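Local coordinates for protein HTP-2 (Caenorhabditis elegans, PDB 4TZM) that probably takes part in assembling the meiotic chromosome axis, binding a closure motif of its partner HTP-3 through its HORMA domain, at residues V32-M42 / L235-H243; T100-V111 / E123-Y131. All blocks are in the same frame, centred on the assembly; numbering follows the deposited sequence.

Contact 1 of 2, residues V32-M42 / L235-H243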
loop_
_atom_site.group_PDB
_atom_site.type_symbol
_atom_site.label_atom_id
_atom_site.label_comp_id
_atom_site.label_asym_id
_atom_site.label_seq_id
_atom_site.Cartn_x
_atom_site.Cartn_y
_atom_site.Cartn_z
ATOM N N VAL A 32 -14.640 1.362 8.881
ATOM C CA VAL A 32 -13.599 2.222 8.326
ATOM C C VAL A 32 -14.112 3.632 8.052
ATOM O O VAL A 32 -13.468 4.402 7.340
ATOM C CB VAL A 32 -13.032 1.643 7.009
ATOM C CG1 VAL A 32 -12.356 0.305 7.257
ATOM C CG2 VAL A 32 -14.141 1.506 5.967
ATOM N N SER A 33 -15.270 3.967 8.616
ATOM C CA SER A 33 -15.929 5.239 8.322
ATOM C C SER A 33 -15.386 6.412 9.144
ATOM O O SER A 33 -15.399 7.555 8.683
ATOM C CB SER A 33 -17.439 5.105 8.539
ATOM O OG SER A 33 -17.723 4.560 9.816
ATOM N N ASP A 34 -14.912 6.130 10.355
ATOM C CA ASP A 34 -14.378 7.171 11.232
ATOM C C ASP A 34 -12.876 7.373 10.980
ATOM O O ASP A 34 -12.205 6.458 10.508
ATOM C CB ASP A 34 -14.649 6.816 12.701
ATOM C CG ASP A 34 -13.912 5.576 13.144
ATOM O OD1 ASP A 34 -14.452 4.467 12.956
ATOM O OD2 ASP A 34 -12.795 5.713 13.684
ATOM N N PRO A 35 -12.351 8.577 11.283
ATOM C CA PRO A 35 -10.969 8.960 10.950
ATOM C C PRO A 35 -9.881 7.997 11.430
ATOM O O PRO A 35 -8.961 7.704 10.666
ATOM C CB PRO A 35 -10.806 10.310 11.653
ATOM C CG PRO A 35 -12.185 10.875 11.692
ATOM C CD PRO A 35 -13.088 9.693 11.908
ATOM N N ASP A 36 -9.967 7.535 12.673
ATOM C CA ASP A 36 -8.948 6.645 13.212
ATOM C C ASP A 36 -8.977 5.268 12.550
ATOM O O ASP A 36 -7.930 4.718 12.208
ATOM C CB ASP A 36 -9.107 6.502 14.728
ATOM C CG ASP A 36 -8.476 7.655 15.491
ATOM O OD1 ASP A 36 -7.560 8.299 14.940
ATOM O OD2 ASP A 36 -8.893 7.914 16.641
ATOM N N ARG A 37 -10.171 4.714 12.368
ATOM C CA ARG A 37 -10.292 3.387 11.778
ATOM C C ARG A 37 -10.107 3.422 10.259
ATOM O O ARG A 37 -9.746 2.416 9.649
ATOM C CB ARG A 37 -11.637 2.758 12.154
ATOM C CG ARG A 37 -11.574 1.966 13.457
ATOM C CD ARG A 37 -12.916 1.367 13.848
ATOM N NE ARG A 37 -13.845 2.376 14.347
ATOM C CZ ARG A 37 -15.032 2.103 14.879
ATOM N NH1 ARG A 37 -15.440 0.846 14.985
ATOM N NH2 ARG A 37 -15.813 3.087 15.307
ATOM N N SER A 38 -10.338 4.586 9.659
ATOM C CA SER A 38 -10.048 4.803 8.244
ATOM C C SER A 38 -8.543 4.749 8.023
ATOM O O SER A 38 -8.054 4.252 7.002
ATOM C CB SER A 38 -10.604 6.149 7.781
ATOM O OG SER A 38 -10.061 6.536 6.531
ATOM N N SER A 39 -7.827 5.274 9.012
ATOM C CA SER A 39 -6.376 5.340 9.018
ATOM C C SER A 39 -5.777 3.986 9.396
ATOM O O SER A 39 -4.759 3.564 8.841
ATOM C CB SER A 39 -5.915 6.419 9.995
ATOM O OG SER A 39 -4.541 6.696 9.827
ATOM N N ASN A 40 -6.417 3.306 10.343
ATOM C CA ASN A 40 -6.005 1.960 10.709
ATOM C C ASN A 40 -6.149 1.024 9.530
ATOM O O ASN A 40 -5.384 0.072 9.383
ATOM C CB ASN A 40 -6.820 1.439 11.893
ATOM C CG ASN A 40 -6.394 2.061 13.205
ATOM O OD1 ASN A 40 -5.245 2.460 13.358
ATOM N ND2 ASN A 40 -7.320 2.150 14.157
ATOM N N PHE A 41 -7.137 1.290 8.681
ATOM C CA PHE A 41 -7.306 0.453 7.513
ATOM C C PHE A 41 -6.146 0.623 6.528
ATOM O O PHE A 41 -5.671 -0.355 5.962
ATOM C CB PHE A 41 -8.630 0.736 6.800
ATOM C CG PHE A 41 -8.747 0.011 5.499
ATOM C CD1 PHE A 41 -9.138 -1.315 5.472
ATOM C CD2 PHE A 41 -8.401 0.629 4.311
ATOM C CE1 PHE A 41 -9.213 -2.002 4.280
ATOM C CE2 PHE A 41 -8.472 -0.052 3.121
ATOM C CZ PHE A 41 -8.879 -1.371 3.103
ATOM N N MET A 42 -5.698 1.858 6.312
ATOM C CA MET A 42 -4.606 2.105 5.370
ATOM C C MET A 42 -3.317 1.424 5.833
ATOM O O MET A 42 -2.544 0.919 5.021
ATOM C CB MET A 42 -4.363 3.608 5.189
ATOM C CG MET A 42 -5.481 4.359 4.475
ATOM S SD MET A 42 -5.942 3.611 2.900
ATOM C CE MET A 42 -6.508 5.041 1.997
ATOM N N LEU A 235 -8.181 2.766 -3.090
ATOM C CA LEU A 235 -8.851 2.514 -1.822
ATOM C C LEU A 235 -9.495 3.812 -1.353
ATOM O O LEU A 235 -8.883 4.876 -1.440
ATOM C CB LEU A 235 -7.862 1.984 -0.772
ATOM C CG LEU A 235 -7.283 0.583 -1.001
ATOM C CD1 LEU A 235 -6.114 0.291 -0.063
ATOM C CD2 LEU A 235 -8.364 -0.478 -0.849
ATOM N N ARG A 236 -10.737 3.732 -0.884
ATOM C CA ARG A 236 -11.435 4.917 -0.398
ATOM C C ARG A 236 -12.196 4.597 0.882
ATOM O O ARG A 236 -13.410 4.377 0.853
ATOM C CB ARG A 236 -12.389 5.463 -1.472
ATOM C CG ARG A 236 -13.119 6.775 -1.124
ATOM C CD ARG A 236 -12.158 7.874 -0.695
ATOM N NE ARG A 236 -12.753 9.211 -0.728
ATOM C CZ ARG A 236 -13.213 9.863 0.338
ATOM N NH1 ARG A 236 -13.164 9.306 1.541
ATOM N NH2 ARG A 236 -13.722 11.079 0.202
ATOM N N PRO A 237 -11.480 4.544 2.017
ATOM C CA PRO A 237 -12.176 4.480 3.303
ATOM C C PRO A 237 -12.768 5.838 3.675
ATOM O O PRO A 237 -12.842 6.728 2.825
ATOM C CB PRO A 237 -11.079 4.057 4.283
ATOM C CG PRO A 237 -9.809 4.446 3.635
ATOM C CD PRO A 237 -10.030 4.333 2.158
ATOM N N GLY A 238 -13.183 5.990 4.928
ATOM C CA GLY A 238 -13.872 7.189 5.368
ATOM C C GLY A 238 -13.162 8.513 5.135
ATOM O O GLY A 238 -13.791 9.488 4.726
ATOM N N HIS A 239 -11.861 8.571 5.397
ATOM C CA HIS A 239 -11.191 9.867 5.423
ATOM C C HIS A 239 -9.858 9.875 4.695
ATOM O O HIS A 239 -9.094 10.835 4.791
ATOM C CB HIS A 239 -11.008 10.315 6.876
ATOM C CG HIS A 239 -12.298 10.416 7.628
ATOM N ND1 HIS A 239 -12.945 11.612 7.840
ATOM C CD2 HIS A 239 -13.078 9.459 8.184
ATOM C CE1 HIS A 239 -14.062 11.392 8.509
ATOM N NE2 HIS A 239 -14.168 10.095 8.730
ATOM N N HIS A 240 -9.590 8.809 3.952
ATOM C CA HIS A 240 -8.337 8.690 3.232
ATOM C C HIS A 240 -8.577 8.068 1.865
ATOM O O HIS A 240 -9.608 7.438 1.635
ATOM C CB HIS A 240 -7.334 7.836 4.016
ATOM C CG HIS A 240 -7.053 8.338 5.397
ATOM N ND1 HIS A 240 -7.913 8.128 6.453
ATOM C CD2 HIS A 240 -6.012 9.050 5.895
ATOM C CE1 HIS A 240 -7.414 8.688 7.545
ATOM N NE2 HIS A 240 -6.262 9.252 7.229
ATOM N N ALA A 241 -7.622 8.256 0.963
ATOM C CA ALA A 241 -7.641 7.575 -0.323
ATOM C C ALA A 241 -6.223 7.177 -0.707
ATOM O O ALA A 241 -5.265 7.870 -0.368
ATOM C CB ALA A 241 -8.269 8.457 -1.401
ATOM N N ALA A 242 -6.098 6.052 -1.404
ATOM C CA ALA A 242 -4.803 5.583 -1.868
ATOM C C ALA A 242 -4.871 5.167 -3.339
ATOM O O ALA A 242 -5.892 4.648 -3.798
ATOM C CB ALA A 242 -4.320 4.428 -1.011
ATOM N N HIS A 243 -3.790 5.407 -4.076
ATOM C CA HIS A 243 -3.704 4.983 -5.469
ATOM C C HIS A 243 -2.474 4.101 -5.683
ATOM O O HIS A 243 -1.343 4.534 -5.449
ATOM C CB HIS A 243 -3.655 6.190 -6.400
ATOM C CG HIS A 243 -3.718 5.832 -7.851
ATOM N ND1 HIS A 243 -2.672 6.064 -8.718
ATOM C CD2 HIS A 243 -4.697 5.254 -8.586
ATOM C CE1 HIS A 243 -3.009 5.649 -9.929
ATOM N NE2 HIS A 243 -4.230 5.152 -9.873
#

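Contact 2 of 2, residues T100-V111 / E123-Y131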
loop_
_atom_site.group_PDB
_atom_site.type_symbol
_atom_site.label_atom_id
_atom_site.label_comp_id
_atom_site.label_asym_id
_atom_site.label_seq_id
_atom_site.Cartn_x
_atom_site.Cartn_y
_atom_site.Cartn_z
ATOM N N THR A 100 0.144 8.000 8.297
ATOM C CA THR A 100 -1.112 8.438 7.685
ATOM C C THR A 100 -2.064 8.980 8.748
ATOM O O THR A 100 -2.985 9.733 8.432
ATOM C CB THR A 100 -1.835 7.315 6.887
ATOM O OG1 THR A 100 -2.278 6.281 7.774
ATOM C CG2 THR A 100 -0.929 6.728 5.818
ATOM N N LYS A 101 -1.842 8.606 10.005
ATOM C CA LYS A 101 -2.645 9.142 11.102
ATOM C C LYS A 101 -2.341 10.618 11.296
ATOM O O LYS A 101 -3.247 11.440 11.439
ATOM C CB LYS A 101 -2.391 8.377 12.396
ATOM C CG LYS A 101 -2.815 6.931 12.315
ATOM C CD LYS A 101 -2.713 6.235 13.645
ATOM C CE LYS A 101 -3.403 4.893 13.569
ATOM N NZ LYS A 101 -3.078 4.030 14.736
ATOM N N ASP A 102 -1.056 10.947 11.296
ATOM C CA ASP A 102 -0.626 12.335 11.374
ATOM C C ASP A 102 -0.968 13.073 10.080
ATOM O O ASP A 102 -1.128 14.291 10.076
ATOM C CB ASP A 102 0.877 12.418 11.648
ATOM C CG ASP A 102 1.300 11.630 12.879
ATOM O OD1 ASP A 102 0.679 10.587 13.170
ATOM O OD2 ASP A 102 2.264 12.052 13.553
ATOM N N GLY A 103 -1.074 12.324 8.986
ATOM C CA GLY A 103 -1.354 12.898 7.682
ATOM C C GLY A 103 -0.110 13.415 6.983
ATOM O O GLY A 103 -0.173 14.393 6.239
ATOM N N PHE A 104 1.019 12.747 7.205
ATOM C CA PHE A 104 2.310 13.255 6.747
ATOM C C PHE A 104 2.895 12.468 5.578
ATOM O O PHE A 104 3.879 12.895 4.971
ATOM C CB PHE A 104 3.313 13.260 7.904
ATOM C CG PHE A 104 2.974 14.229 9.002
ATOM C CD1 PHE A 104 2.097 15.283 8.779
ATOM C CD2 PHE A 104 3.541 14.094 10.259
ATOM C CE1 PHE A 104 1.788 16.178 9.793
ATOM C CE2 PHE A 104 3.238 14.983 11.276
ATOM C CZ PHE A 104 2.361 16.025 11.044
ATOM N N LEU A 105 2.295 11.326 5.262
ATOM C CA LEU A 105 2.815 10.461 4.205
ATOM C C LEU A 105 2.146 10.728 2.858
ATOM O O LEU A 105 0.932 10.582 2.724
ATOM C CB LEU A 105 2.636 8.989 4.584
ATOM C CG LEU A 105 3.230 8.010 3.571
ATOM C CD1 LEU A 105 4.748 8.113 3.573
ATOM C CD2 LEU A 105 2.775 6.588 3.858
ATOM N N LYS A 106 2.946 11.108 1.863
ATOM C CA LYS A 106 2.444 11.378 0.515
ATOM C C LYS A 106 2.433 10.114 -0.351
ATOM O O LYS A 106 1.425 9.785 -0.984
ATOM C CB LYS A 106 3.288 12.472 -0.153
ATOM C CG LYS A 106 2.991 12.704 -1.631
ATOM C CD LYS A 106 1.618 13.322 -1.854
ATOM C CE LYS A 106 1.386 13.642 -3.329
ATOM N NZ LYS A 106 1.517 12.441 -4.207
ATOM N N GLU A 107 3.556 9.405 -0.360
ATOM C CA GLU A 107 3.713 8.203 -1.168
ATOM C C GLU A 107 4.725 7.252 -0.549
ATOM O O GLU A 107 5.796 7.678 -0.126
ATOM C CB GLU A 107 4.163 8.564 -2.585
ATOM C CG GLU A 107 4.562 7.356 -3.424
ATOM C CD GLU A 107 5.089 7.724 -4.800
ATOM O OE1 GLU A 107 4.997 8.907 -5.188
ATOM O OE2 GLU A 107 5.599 6.822 -5.497
ATOM N N ILE A 108 4.395 5.965 -0.488
ATOM C CA ILE A 108 5.406 4.962 -0.173
ATOM C C ILE A 108 5.561 4.005 -1.351
ATOM O O ILE A 108 4.577 3.484 -1.884
ATOM C CB ILE A 108 5.080 4.173 1.118
ATOM C CG1 ILE A 108 6.106 3.054 1.313
ATOM C CG2 ILE A 108 3.664 3.618 1.088
ATOM C CD1 ILE A 108 5.991 2.322 2.626
ATOM N N SER A 109 6.803 3.796 -1.773
ATOM C CA SER A 109 7.067 2.970 -2.942
ATOM C C SER A 109 8.067 1.857 -2.669
ATOM O O SER A 109 9.060 2.049 -1.956
ATOM C CB SER A 109 7.566 3.837 -4.101
ATOM O OG SER A 109 6.536 4.677 -4.585
ATOM N N LEU A 110 7.778 0.689 -3.229
ATOM C CA LEU A 110 8.738 -0.399 -3.289
ATOM C C LEU A 110 9.549 -0.236 -4.567
ATOM O O LEU A 110 9.012 -0.359 -5.667
ATOM C CB LEU A 110 8.037 -1.755 -3.260
ATOM C CG LEU A 110 8.963 -2.947 -3.493
ATOM C CD1 LEU A 110 10.141 -2.890 -2.533
ATOM C CD2 LEU A 110 8.213 -4.258 -3.342
ATOM N N VAL A 111 10.839 0.046 -4.419
ATOM C CA VAL A 111 11.679 0.408 -5.552
ATOM C C VAL A 111 12.753 -0.637 -5.839
ATOM O O VAL A 111 13.550 -0.976 -4.965
ATOM C CB VAL A 111 12.349 1.775 -5.313
ATOM C CG1 VAL A 111 13.373 2.069 -6.395
ATOM C CG2 VAL A 111 11.298 2.872 -5.244
ATOM N N GLU A 123 11.858 -1.204 -11.668
ATOM C CA GLU A 123 10.499 -1.585 -11.288
ATOM C C GLU A 123 10.051 -0.837 -10.032
ATOM O O GLU A 123 10.801 -0.744 -9.060
ATOM C CB GLU A 123 10.407 -3.096 -11.061
ATOM C CG GLU A 123 9.015 -3.595 -10.710
ATOM C CD GLU A 123 8.877 -5.098 -10.873
ATOM O OE1 GLU A 123 8.768 -5.573 -12.025
ATOM O OE2 GLU A 123 8.877 -5.805 -9.845
ATOM N N VAL A 124 8.832 -0.301 -10.056
ATOM C CA VAL A 124 8.293 0.439 -8.915
ATOM C C VAL A 124 6.843 0.071 -8.613
ATOM O O VAL A 124 5.994 0.078 -9.502
ATOM C CB VAL A 124 8.361 1.968 -9.140
ATOM C CG1 VAL A 124 7.627 2.705 -8.030
ATOM C CG2 VAL A 124 9.800 2.440 -9.225
ATOM N N PHE A 125 6.567 -0.252 -7.355
ATOM C CA PHE A 125 5.196 -0.376 -6.880
ATOM C C PHE A 125 4.899 0.764 -5.912
ATOM O O PHE A 125 5.445 0.803 -4.808
ATOM C CB PHE A 125 4.969 -1.731 -6.210
ATOM C CG PHE A 125 4.815 -2.863 -7.180
ATOM C CD1 PHE A 125 5.928 -3.498 -7.710
ATOM C CD2 PHE A 125 3.554 -3.291 -7.571
ATOM C CE1 PHE A 125 5.787 -4.544 -8.610
ATOM C CE2 PHE A 125 3.404 -4.334 -8.470
ATOM C CZ PHE A 125 4.522 -4.963 -8.990
ATOM N N SER A 126 4.043 1.692 -6.330
ATOM C CA SER A 126 3.814 2.914 -5.563
ATOM C C SER A 126 2.401 3.005 -4.999
ATOM O O SER A 126 1.429 2.611 -5.647
ATOM C CB SER A 126 4.099 4.141 -6.430
ATOM O OG SER A 126 3.247 4.179 -7.559
ATOM N N MET A 127 2.299 3.523 -3.780
ATOM C CA MET A 127 1.007 3.788 -3.161
ATOM C C MET A 127 0.935 5.256 -2.733
ATOM O O MET A 127 1.576 5.662 -1.763
ATOM C CB MET A 127 0.776 2.856 -1.966
ATOM C CG MET A 127 -0.659 2.857 -1.448
ATOM S SD MET A 127 -0.994 1.587 -0.203
ATOM C CE MET A 127 -0.266 0.145 -0.971
ATOM N N LYS A 128 0.161 6.047 -3.472
ATOM C CA LYS A 128 0.053 7.481 -3.215
ATOM C C LYS A 128 -1.232 7.803 -2.468
ATOM O O LYS A 128 -2.276 7.207 -2.726
ATOM C CB LYS A 128 0.110 8.269 -4.524
ATOM C CG LYS A 128 1.409 8.097 -5.297
ATOM C CD LYS A 128 1.332 8.747 -6.670
ATOM C CE LYS A 128 2.640 8.589 -7.430
ATOM N NZ LYS A 128 2.595 9.213 -8.783
ATOM N N PHE A 129 -1.157 8.759 -1.549
ATOM C CA PHE A 129 -2.262 9.002 -0.634
ATOM C C PHE A 129 -2.923 10.370 -0.818
ATOM O O PHE A 129 -2.314 11.317 -1.319
ATOM C CB PHE A 129 -1.774 8.834 0.812
ATOM C CG PHE A 129 -1.398 7.417 1.158
ATOM C CD1 PHE A 129 -0.112 6.945 0.930
ATOM C CD2 PHE A 129 -2.339 6.548 1.695
ATOM C CE1 PHE A 129 0.230 5.636 1.237
ATOM C CE2 PHE A 129 -2.004 5.240 2.006
ATOM C CZ PHE A 129 -0.720 4.784 1.776
ATOM N N ILE A 130 -4.194 10.441 -0.436
ATOM C CA ILE A 130 -4.935 11.692 -0.387
ATOM C C ILE A 130 -5.635 11.763 0.956
ATOM O O ILE A 130 -6.229 10.784 1.404
ATOM C CB ILE A 130 -5.980 11.805 -1.517
ATOM C CG1 ILE A 130 -5.315 11.664 -2.886
ATOM C CG2 ILE A 130 -6.737 13.131 -1.426
ATOM C CD1 ILE A 130 -6.293 11.602 -4.040
ATOM N N TYR A 131 -5.556 12.918 1.603
ATOM C CA TYR A 131 -6.177 13.098 2.901
ATOM C C TYR A 131 -7.416 13.972 2.759
ATOM O O TYR A 131 -7.417 14.932 1.993
ATOM C CB TYR A 131 -5.165 13.695 3.881
ATOM C CG TYR A 131 -3.984 12.776 4.100
ATOM C CD1 TYR A 131 -4.054 11.738 5.018
ATOM C CD2 TYR A 131 -2.811 12.921 3.362
ATOM C CE1 TYR A 131 -2.988 10.882 5.213
ATOM C CE2 TYR A 131 -1.740 12.066 3.551
ATOM C CZ TYR A 131 -1.834 11.048 4.480
ATOM O OH TYR A 131 -0.775 10.187 4.681
HETATM O O HOH W 1 -1.737 11.696 -4.326
#

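Contact 1 of 2, residues V32-M42 / L235-H243
Ser-38 pushes its hydroxyl into the hollow of the turn leading to strand 240-248, a small knob gripped by two histidines. With OG anti to the backbone N (chi1 165°), the oxygen accepts from His-239 N at 2.9 Å and shares a hydrogen bond with His-240 ND1 at 2.7 Å, meeting that ring at its edge. The His-239 ring fills the next hollow: Pro-35 CG sits over its face, a CH-pi contact 3.7 Å from the centroid, while NE2 reaches Ser-33 O in a weak bond. Replacing His-239 by alanine would probably strip Pro-35 of its flat partner and Ser-33 O of its weak NE2 bond, opening a gap beside the helix start. Gly-238 lets the two segments close in, its N bonding Val-32 O at 2.9 Å; a CB here would clash with Ser-33 O. Deeper, Met-42, bent at chi2 (-52°), tucks CE into a pocket formed by Pro-237 CD (3.6 Å), His-240 CB and Ala-242 CB. Phe-41 meets Leu-235 CD1 through CE2. The contact seats the first turns of helix 35-56 on the bend joining strands 228-235 and 240-248, with Met-171 of helix 164-185 touching both Phe-41 and Leu-235, and strand 123-133 pairing with 240-248.

Contact 2 of 2, residues T100-V111 / E123-Y131
Ile-108 and Met-127 form a hydrogen-bonded pair in an antiparallel beta hairpin of the HORMA domain, as do Leu-110 and Phe-125. Successive residues send their side chains to the two faces of the sheet: these four to one, and the non-hydrogen-bonded pairs Glu-107/Lys-128, Ser-109/Ser-126 and Val-111/Val-124 to the other. There the extended chains of Glu-107 and Lys-128 run side by side, Glu-107 OE1 coming 3.3 Å from Lys-128 CE, though carboxylate and ammonium stay beyond salt-bridge distance. Toward the end of the strand pair, Ile-108 CG2 reaches the edge of the Phe-129 ring, 4.0 Å from CE1; Leu-105 CD2 packs against the same CE1 at 3.8 Å, and Thr-100 CG2 lies over a face. Tyr-131 CG, anti to its carbonyl carbon (chi1 -62°), lays the ring against the turn after helix 84-102, where OH donates to Leu-105 O at 2.6 Å on a lone pair. Gly-103 CA lies over this ring, 3.9 Å from the centroid; its positive phi (84°) makes it the C-prime residue of a Schellman motif. Opposite Lys-200 of strand 193-201 the chain carries a classic bulge at Lys-106 and Glu-107; on its hairpin side Lys-106 O accepts from Phe-129 N (2.8 Å). Farther out, helix 35-56 covers Phe-125 and Met-127 through Val-53 and Phe-50, and Glu-107 OE2 is hydrogen-bonded to Tyr-221 OH.

Contacts 1 and 2, their centres about 13 Å apart, illustrate how one sheet can tie together distant parts of a chain. Strands 240-248 and 123-133 are neighbours in it, and the backbone joins the contacts directly, with probable hydrogen bonds from His-243 N to Lys-128 O (2.7 Å) and from Ile-130 N to Ala-241 O (2.8 Å). Along the sequence, contact 2 is nested inside the loop that contact 1 closes. A second bridge runs between the helices, where Ser-39 OG bonds Thr-100 OG1 and Asn-40 OD1 bonds Lys-101 NZ weakly. Together they join the start of helix 35-56 and the end of helix 84-102 to the common sheet of the HORMA domain.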